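3-oxoacyl-(acyl-carrier protein) synthase II (PDB 1J3N) catalyses the decarboxylative condensation of an acyl group with malonyl-acyl-carrier protein that lengthens chains in fatty acid synthesis, probably through a thioester on the enzyme. Local coordinates at residues Asp263-His266 against His271-Gly274. Residues are numbered along the deposited sequence; the frame is centred on the assembly and turned at random.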
loop_
_atom_site.group_PDB
_atom_site.type_symbol
_atom_site.label_atom_id
_atom_site.label_comp_id
_atom_site.label_asym_id
_atom_site.label_seq_id
_atom_site.Cartn_x
_atom_site.Cartn_y
_atom_site.Cartn_z
ATOM N N ASP A 263 3.926 16.210 4.049
ATOM C CA ASP A 263 3.626 17.493 4.668
ATOM C C ASP A 263 4.133 17.465 6.097
ATOM O O ASP A 263 4.669 18.459 6.599
ATOM C CB ASP A 263 2.113 17.737 4.707
ATOM C CG ASP A 263 1.592 18.422 3.467
ATOM O OD1 ASP A 263 2.398 18.741 2.569
ATOM O OD2 ASP A 263 0.365 18.646 3.402
ATOM N N ALA A 264 3.946 16.317 6.743
ATOM C CA ALA A 264 4.335 16.139 8.139
ATOM C C ALA A 264 3.662 17.280 8.900
ATOM O O ALA A 264 4.265 17.887 9.780
ATOM C CB ALA A 264 5.865 16.216 8.281
ATOM N N HIS A 265 2.398 17.546 8.569
ATOM C CA HIS A 265 1.653 18.652 9.170
ATOM C C HIS A 265 0.412 18.344 10.014
ATOM O O HIS A 265 0.361 18.689 11.195
ATOM C CB HIS A 265 1.257 19.641 8.068
ATOM C CG HIS A 265 0.501 20.836 8.566
ATOM N ND1 HIS A 265 1.061 21.769 9.411
ATOM C CD2 HIS A 265 -0.776 21.236 8.354
ATOM C CE1 HIS A 265 0.160 22.692 9.701
ATOM N NE2 HIS A 265 -0.963 22.391 9.074
ATOM N N HIS A 266 -0.593 17.722 9.408
ATOM C CA HIS A 266 -1.839 17.435 10.115
ATOM C C HIS A 266 -2.524 16.246 9.444
ATOM O O HIS A 266 -2.312 15.989 8.252
ATOM C CB HIS A 266 -2.723 18.691 10.057
ATOM C CG HIS A 266 -3.999 18.591 10.834
ATOM N ND1 HIS A 266 -5.205 18.281 10.244
ATOM C CD2 HIS A 266 -4.261 18.787 12.146
ATOM C CE1 HIS A 266 -6.157 18.297 11.159
ATOM N NE2 HIS A 266 -5.611 18.601 12.323
ATOM N N HIS A 271 -0.746 21.420 4.356
ATOM C CA HIS A 271 0.037 22.575 4.758
ATOM C C HIS A 271 -0.571 23.762 3.996
ATOM O O HIS A 271 -0.605 23.772 2.769
ATOM C CB HIS A 271 1.500 22.365 4.365
ATOM C CG HIS A 271 2.450 23.287 5.058
ATOM N ND1 HIS A 271 2.521 24.635 4.776
ATOM C CD2 HIS A 271 3.339 23.064 6.055
ATOM C CE1 HIS A 271 3.410 25.202 5.571
ATOM N NE2 HIS A 271 3.919 24.272 6.357
ATOM N N PRO A 272 -1.058 24.779 4.719
ATOM C CA PRO A 272 -1.671 25.957 4.092
ATOM C C PRO A 272 -0.820 26.660 3.037
ATOM O O PRO A 272 -1.353 27.308 2.133
ATOM C CB PRO A 272 -1.992 26.852 5.287
ATOM C CG PRO A 272 -0.898 26.517 6.252
ATOM C CD PRO A 272 -0.866 25.003 6.164
ATOM N N GLU A 273 0.494 26.522 3.148
ATOM C CA GLU A 273 1.403 27.154 2.202
ATOM C C GLU A 273 1.879 26.198 1.104
ATOM O O GLU A 273 2.695 26.567 0.259
ATOM C CB GLU A 273 2.597 27.735 2.959
ATOM C CG GLU A 273 2.176 28.621 4.140
ATOM C CD GLU A 273 3.356 29.231 4.873
ATOM O OE1 GLU A 273 4.333 28.505 5.155
ATOM O OE2 GLU A 273 3.298 30.439 5.181
ATOM N N GLY A 274 1.363 24.972 1.115
ATOM C CA GLY A 274 1.741 24.013 0.095
ATOM C C GLY A 274 3.216 23.653 0.093
ATOM O O GLY A 274 3.768 23.272 -0.941
#
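His271 meets both Asp263 and His265 across a loop at the protein surface. Its backbone N donates a nearly straight hydrogen bond to OD2 of Asp263 (3.1 Å, 165° at the hydrogen). The N-H reaches OD2 from above the carboxylate plane. The other oxygen of Asp263, OD1, is hydrogen-bonded to Asn400, so the carboxylate joins two parts of the chain. Were Asp263 an alanine, the His271 N-H and the Asn400 amide would probably lose these acceptors. His265 has CG anti to its own N (chi1 -179°), which carries the imidazole over to the start of 271-274. There CD2 of His265 lies 3.9 Å from CA of His271, and NE2 of His265 is 3.9 Å from CD of Pro272. The two imidazoles meet obliquely, their centroids 5.2 Å apart. ND1 of His271 accepts a hydrogen bond from N of Glu273 in the ring plane (3.2 Å), which restrains the ring's rotation. A type I turn runs from His271 to Gly274, closed by Gly274 N to His271 O at 2.8 Å. In the C-terminal half of the thiolase-type fold, the contact thus folds the connection between strand 253-262 and helix 275-288 back on itself, with Gly274 as the helix N-cap. Asn400 lies in strand 399-406, the antiparallel neighbour of strand 253-262. Asp263 also pairs through its backbone with Gly398, while Ala264 packs on Ala145 of the second subunit.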